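Local coordinates for protein putative modulator of DNA gyrase (Bacteroides thetaiotaomicron, PDB 1VPB) that probably acts as a metallopeptidase of the PmbA/TldD (U62) family, at residues 27-30 with 36-39; 45-50 with 139-144; 146-151 with 192-197. All blocks are in the same frame, centred on the assembly; numbering follows the deposited sequence. Where two conformers were deposited one is given.

In the fold
Starting at the N terminus, helix 16-31 leads through a short turn into strand 36-52, and contact 1 closes that turn by laying the helix end on the strand's beginning. Farther along the same strand, contact 2 brings in helix 138-150 and closes a loop of 88 residues. Contact 3 then sets the later part of that helix on strand 181-198, enclosing 40 residues that include strand 159-177. The three follow one another along the chain, with no nesting or crossing. All reach one six-stranded antiparallel sheet: contact 1 lies at a distant end, its centre about 39 Å from that of contact 2, whereas contacts 2 and 3 touch through Met-144 and Leu-192.

Contact 1 of 3, residues 27-30 with 36-39; sequences DYAL and AAKV
Leu-30 reaches from the last turn of helix 16-31 to the beginning of strand 36-52, where one of its two methyls does the touching. CD2 sits over the flat face of the peptide joining Ala-36 to Ala-37, with Leu-30 CD2 3.8 Å from Ala-36 CA and 4.0 Å from Ala-37 N. The side chain does not leave its backbone aimed at the strand; its torsions bring the end across. With CG opposite the carbonyl carbon (chi1 -69°) and CD1 continuing the line away from CA (chi2 171°), CD2 is the branch that drops onto the peptide. It also approaches the neighbouring methyl, Leu-30 CD2 to Ala-37 CB being 4.4 Å.

One residue earlier in the helix the meeting is methyl to methyl. Ala-29 and Ala-37 point at each other, and their CB atoms are 4.3 Å apart, a light apolar touch. Strand alternation makes the choice of partner: Ala-37 faces the helix while the methyl of Ala-36 turns the other way, so Ala-36 meets Leu-30 through its backbone alone. The contact is small, 120 Å² in all, and made by van der Waals contact alone.

This is a helix-turn-strand connection folded back on itself, the helix lying against one face of the sheet. Met-26 and Ala-22, on earlier turns of helix 16-31, extend the interface toward Val-39. Across the helix, Tyr-28 packs on helix 87-101, and strand 36-52 runs between strands 58-73 and 159-177, with Ala-36 paired to Tyr-72 and Ala-37 to Ser-178, just past the end of strand 159-177.

Contact 2 of 3, residues 45-50 with 139-144; sequences SNTSFE and DDKIEM
Phe-49 and Ile-142 form the tight half of this contact, in which helix 138-150 packs on one face of the antiparallel sheet, its segment 139-144 running at 39° to strand segment 45-50. Ile-142 comes down on the flat of the Phe-49 ring as a CH-pi contact: its CB lies 3.7 Å from the ring centroid, only 6° off the normal. In one of the two conformers of Ile-142, with CG1 opposite the backbone N (chi1 -165°), the CG1-CD1 arm carries on over Phe-49 CD1. Lys-141 adds its CB, 3.9 Å from Phe-49 CE2, in an oblique approach. Leu-104 of the second subunit packs on both Phe-49 and Ile-142, so this apolar cluster belongs to the dimer as well. A serine in place of Phe-49 would probably open a gap beneath Ile-142 and deprive Leu-104 of the second subunit of part of its seat.

Toward Thr-47 the contact is looser and wetter. The extended chain of Lys-141 runs beside the strand and carries NZ to Asp-168, its salt-bridge partner on strand 159-177, while Thr-47 OG1 is hydrogen-bonded to Gln-61 NE2. Thr-47 OG1 and Lys-141 NZ stay 4.3 Å apart, and a single water spans them, 2.9 Å from Thr-47 OG1 and accepting from Lys-141 NZ at 2.8 Å.

Contact 3 of 3, residues 146-151 with 192-197; sequences KAVAEE and LSADIT
Just beyond Val-148, the residue that packs on Leu-192 and Ala-194, the chain reaches Glu-151, whose OE1 is gripped by two backbone groups: a hydrogen bond from Gln-227 N and a weak one from Gly-226 N. Its OE2 accepts from Gly-224 N, so the carboxylate ties the chain here to the beginning of helix 225-234. Glu-151 N in turn bonds to Val-148 O at 3.2 Å.

Val-148 itself carries the whole contact between segments 146-151 and 192-197, its two methyls splitting the work. CG1, opposite the backbone N at chi1 168°, bears on the middle of the strand: Val-148 CG1 is 3.6 Å from Ala-194 CB and equally far from Ser-193 O, a van der Waals touch on the backbone. CG2 turns toward the earlier end of the strand, where Val-148 CG2 lies 4.3 Å from Leu-192 CD2 in a looser fit.

Alternation along the strand sorts the residues. Leu-192 and Ala-194 face the helix, whereas the CB of Ser-193 points away from it. The axes of segments 146-150 and 192-197 approach to 8.4 Å at an angle of 34°, a spacing consistent with the small side chain at Ala-194. Helix 225-234 meets the same face through Ala-229, which touches Ala-194, and Ile-225, which touches Leu-192.

The backbone bonds of Ser-193 to Ser-165 and of Ala-194 to Trp-210 belong to the sheet; between these two segments the helix meets the strand through the methyls of one buried valine, by van der Waals contact alone, while Met-144 adds to the seat one turn earlier.

Contact 1 of 3, residues 27-30 with 36-39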
# COMPACT_ATOMS: atom_id res chain seq x y z
N ASP A 27 27.84 7.92 17.45
CA ASP A 27 28.57 8.26 18.67
C ASP A 27 27.59 8.79 19.73
O ASP A 27 27.71 8.40 20.90
CB ASP A 27 29.68 9.26 18.34
CG ASP A 27 30.38 9.77 19.56
OD1 ASP A 27 31.21 9.00 20.10
OD2 ASP A 27 30.15 10.91 20.03
N TYR A 28 26.67 9.63 19.32
CA TYR A 28 25.70 10.23 20.25
C TYR A 28 24.85 9.12 20.86
O TYR A 28 24.64 9.07 22.10
CB TYR A 28 24.83 11.25 19.52
CG TYR A 28 23.93 12.00 20.50
CD1 TYR A 28 24.39 13.09 21.24
CD2 TYR A 28 22.64 11.53 20.73
CE1 TYR A 28 23.56 13.72 22.17
CE2 TYR A 28 21.82 12.15 21.63
CZ TYR A 28 22.29 13.23 22.35
OH TYR A 28 21.39 13.76 23.27
N ALA A 29 24.35 8.21 20.02
CA ALA A 29 23.56 7.10 20.56
C ALA A 29 24.34 6.25 21.59
O ALA A 29 23.83 5.84 22.64
CB ALA A 29 23.06 6.19 19.38
N LEU A 30 25.61 5.94 21.28
CA LEU A 30 26.44 5.11 22.12
C LEU A 30 26.81 5.78 23.44
O LEU A 30 26.87 5.10 24.48
CB LEU A 30 27.71 4.70 21.40
CG LEU A 30 27.49 3.70 20.23
CD1 LEU A 30 28.82 3.55 19.47
CD2 LEU A 30 26.88 2.39 20.64
N ALA A 36 24.75 -0.72 21.94
CA ALA A 36 25.04 -0.98 20.53
C ALA A 36 24.03 -0.20 19.69
O ALA A 36 22.96 0.15 20.16
CB ALA A 36 24.98 -2.41 20.21
N ALA A 37 24.40 0.10 18.45
CA ALA A 37 23.49 0.79 17.53
C ALA A 37 23.86 0.47 16.08
O ALA A 37 25.00 0.11 15.79
CB ALA A 37 23.52 2.24 17.74
N LYS A 38 22.87 0.68 15.22
CA LYS A 38 23.06 0.64 13.74
C LYS A 38 22.55 1.97 13.26
O LYS A 38 21.51 2.45 13.75
CB LYS A 38 22.30 -0.54 13.16
CG LYS A 38 22.65 -1.90 13.64
CD LYS A 38 21.76 -2.90 13.08
CE LYS A 38 22.09 -4.32 13.53
NZ LYS A 38 20.90 -5.20 13.21
N VAL A 39 23.23 2.59 12.27
CA VAL A 39 22.80 3.83 11.68
C VAL A 39 22.81 3.65 10.16
O VAL A 39 23.73 3.07 9.63
CB VAL A 39 23.74 5.01 12.08
CG1 VAL A 39 23.37 6.27 11.38
CG2 VAL A 39 23.74 5.21 13.64

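Contact 2 of 3, residues 45-50 with 139-144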
# COMPACT_ATOMS: atom_id res chain seq x y z
N SER A 45 16.65 10.11 -5.26
CA SER A 45 15.89 11.07 -6.03
C SER A 45 15.22 10.32 -7.15
O SER A 45 15.61 9.19 -7.46
CB SER A 45 16.72 12.25 -6.49
OG SER A 45 17.49 11.97 -7.64
N ASN A 46 14.14 10.88 -7.69
CA ASN A 46 13.36 10.20 -8.71
C ASN A 46 12.61 11.14 -9.61
O ASN A 46 12.16 12.21 -9.16
CB ASN A 46 12.31 9.30 -8.10
CG ASN A 46 12.85 8.36 -7.06
OD1 ASN A 46 12.93 8.69 -5.86
ND2 ASN A 46 13.21 7.15 -7.51
N THR A 47 12.35 10.68 -10.84
CA THR A 47 11.44 11.32 -11.77
C THR A 47 10.41 10.33 -12.28
O THR A 47 10.77 9.19 -12.65
CB THR A 47 12.24 11.88 -12.97
OG1 THR A 47 13.07 12.95 -12.51
CG2 THR A 47 11.36 12.46 -14.02
N SER A 48 9.16 10.79 -12.35
CA SER A 48 8.06 10.06 -12.96
C SER A 48 7.36 10.92 -13.99
O SER A 48 6.90 12.03 -13.67
CB SER A 48 7.04 9.65 -11.89
OG SER A 48 5.87 9.19 -12.50
N PHE A 49 7.26 10.44 -15.23
CA PHE A 49 6.34 11.01 -16.20
C PHE A 49 5.26 9.98 -16.50
O PHE A 49 5.57 8.84 -16.86
CB PHE A 49 6.99 11.37 -17.56
CG PHE A 49 7.95 12.53 -17.52
CD1 PHE A 49 7.47 13.85 -17.57
CD2 PHE A 49 9.34 12.33 -17.49
CE1 PHE A 49 8.39 14.96 -17.54
CE2 PHE A 49 10.23 13.40 -17.43
CZ PHE A 49 9.75 14.72 -17.45
N GLU A 50 4.00 10.37 -16.40
CA GLU A 50 2.86 9.54 -16.84
C GLU A 50 2.01 10.22 -17.89
O GLU A 50 1.61 11.41 -17.76
CB GLU A 50 1.99 9.16 -15.63
CG GLU A 50 2.65 8.35 -14.53
N ASP A 139 13.66 16.16 -21.05
CA ASP A 139 12.92 16.10 -22.29
C ASP A 139 13.07 14.81 -23.10
O ASP A 139 12.12 14.33 -23.75
CB ASP A 139 13.34 17.30 -23.14
CG ASP A 139 12.33 17.64 -24.21
OD1 ASP A 139 11.10 17.34 -24.08
OD2 ASP A 139 12.72 18.24 -25.23
N ASP A 140 14.25 14.20 -23.07
CA ASP A 140 14.44 12.88 -23.69
C ASP A 140 13.62 11.78 -22.98
O ASP A 140 13.10 10.86 -23.60
CB ASP A 140 15.92 12.50 -23.64
CG ASP A 140 16.78 13.43 -24.47
OD1 ASP A 140 16.29 13.99 -25.45
OD2 ASP A 140 17.97 13.62 -24.20
N LYS A 141 13.52 11.91 -21.66
CA LYS A 141 12.77 10.97 -20.82
C LYS A 141 11.30 11.00 -21.21
O LYS A 141 10.70 9.98 -21.54
CB LYS A 141 12.98 11.30 -19.32
CG LYS A 141 14.42 11.28 -18.81
CD LYS A 141 14.48 11.66 -17.38
CE LYS A 141 15.89 11.82 -16.89
NZ LYS A 141 16.04 12.09 -15.45
N ILE A 142 10.69 12.18 -21.22
CA ILE A 142 9.29 12.23 -21.58
C ILE A 142 9.05 11.85 -23.05
O ILE A 142 8.03 11.24 -23.38
CB ILE A 142 8.66 13.59 -21.23
CG1 ILE A 142 7.15 13.47 -21.29
CG2 ILE A 142 9.16 14.67 -22.18
CD1 ILE A 142 6.43 14.74 -21.15
N GLU A 143 9.98 12.16 -23.95
CA GLU A 143 9.88 11.68 -25.33
C GLU A 143 9.82 10.15 -25.45
O GLU A 143 9.09 9.59 -26.32
CB GLU A 143 11.03 12.19 -26.20
CG GLU A 143 10.96 13.66 -26.57
CD GLU A 143 9.67 14.06 -27.29
OE1 GLU A 143 9.24 13.31 -28.20
OE2 GLU A 143 9.08 15.10 -26.91
N MET A 144 10.63 9.45 -24.66
CA MET A 144 10.56 7.99 -24.64
C MET A 144 9.17 7.50 -24.29
O MET A 144 8.71 6.54 -24.88
CB MET A 144 11.56 7.38 -23.66
CG MET A 144 13.01 7.62 -24.03
SD MET A 144 14.17 7.05 -22.78
CE MET A 144 15.57 7.98 -23.24
O HOH W 1 14.39 14.20 -14.76

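Contact 3 of 3, residues 146-151 with 192-197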
# COMPACT_ATOMS: atom_id res chain seq x y z
N LYS A 146 6.35 9.15 -24.66
CA LYS A 146 5.54 9.44 -25.82
C LYS A 146 5.70 8.41 -26.93
O LYS A 146 4.72 7.98 -27.52
CB LYS A 146 5.88 10.79 -26.39
CG LYS A 146 5.59 11.93 -25.53
CD LYS A 146 5.68 13.20 -26.40
CE LYS A 146 6.25 14.35 -25.63
NZ LYS A 146 6.07 15.61 -26.42
N ALA A 147 6.94 8.04 -27.23
CA ALA A 147 7.19 7.03 -28.27
C ALA A 147 6.54 5.70 -27.93
O ALA A 147 6.06 5.01 -28.81
CB ALA A 147 8.68 6.83 -28.47
N VAL A 148 6.54 5.32 -26.66
CA VAL A 148 5.89 4.06 -26.26
C VAL A 148 4.43 4.11 -26.70
O VAL A 148 3.94 3.20 -27.36
CB VAL A 148 5.97 3.82 -24.74
CG1 VAL A 148 5.05 2.66 -24.30
CG2 VAL A 148 7.41 3.56 -24.29
N ALA A 149 3.73 5.16 -26.32
CA ALA A 149 2.30 5.27 -26.56
C ALA A 149 2.03 5.31 -28.05
O ALA A 149 1.10 4.66 -28.53
CB ALA A 149 1.75 6.53 -25.89
N GLU A 150 2.86 6.03 -28.79
CA GLU A 150 2.66 6.15 -30.24
C GLU A 150 2.70 4.83 -30.96
O GLU A 150 2.20 4.76 -32.06
CB GLU A 150 3.69 7.10 -30.85
CG GLU A 150 3.51 8.55 -30.45
CD GLU A 150 2.33 9.25 -31.12
OE1 GLU A 150 1.78 8.76 -32.13
OE2 GLU A 150 1.96 10.34 -30.62
N GLU A 151 3.31 3.80 -30.39
CA GLU A 151 3.30 2.46 -30.97
C GLU A 151 1.92 1.82 -31.00
O GLU A 151 1.67 0.92 -31.82
CB GLU A 151 4.27 1.53 -30.23
CG GLU A 151 5.74 1.89 -30.42
CD GLU A 151 6.69 0.99 -29.64
OE1 GLU A 151 6.24 0.01 -29.04
OE2 GLU A 151 7.91 1.29 -29.66
N LEU A 192 10.34 1.95 -18.40
CA LEU A 192 9.33 2.42 -19.31
C LEU A 192 8.23 1.39 -19.35
O LEU A 192 8.49 0.19 -19.33
CB LEU A 192 9.88 2.60 -20.73
CG LEU A 192 10.74 3.84 -21.02
CD1 LEU A 192 11.56 3.59 -22.32
CD2 LEU A 192 9.87 5.05 -21.16
N SER A 193 7.00 1.85 -19.43
CA SER A 193 5.88 0.95 -19.47
C SER A 193 4.75 1.46 -20.34
O SER A 193 4.65 2.64 -20.69
CB SER A 193 5.37 0.65 -18.05
OG SER A 193 4.69 1.76 -17.52
N ALA A 194 3.92 0.51 -20.76
CA ALA A 194 2.64 0.81 -21.41
C ALA A 194 1.52 0.03 -20.74
O ALA A 194 1.72 -1.07 -20.28
CB ALA A 194 2.65 0.43 -22.89
N ASP A 195 0.33 0.62 -20.75
CA ASP A 195 -0.87 -0.10 -20.32
C ASP A 195 -2.01 0.29 -21.26
O ASP A 195 -2.21 1.47 -21.58
CB ASP A 195 -1.18 0.17 -18.84
CG ASP A 195 -1.49 1.60 -18.58
OD1 ASP A 195 -2.62 2.01 -18.93
OD2 ASP A 195 -0.69 2.40 -18.04
N ILE A 196 -2.72 -0.71 -21.75
CA ILE A 196 -3.70 -0.50 -22.79
C ILE A 196 -4.98 -1.20 -22.41
O ILE A 196 -4.93 -2.32 -21.96
CB ILE A 196 -3.19 -1.09 -24.12
CG1 ILE A 196 -1.87 -0.42 -24.50
CG2 ILE A 196 -4.26 -0.93 -25.21
CD1 ILE A 196 -1.26 -0.88 -25.80
N THR A 197 -6.09 -0.51 -22.61
CA THR A 197 -7.41 -1.04 -22.35
C THR A 197 -8.21 -1.05 -23.64
O THR A 197 -8.13 -0.10 -24.43
CB THR A 197 -8.09 -0.19 -21.28
OG1 THR A 197 -7.43 -0.42 -20.02
CG2 THR A 197 -9.53 -0.62 -21.07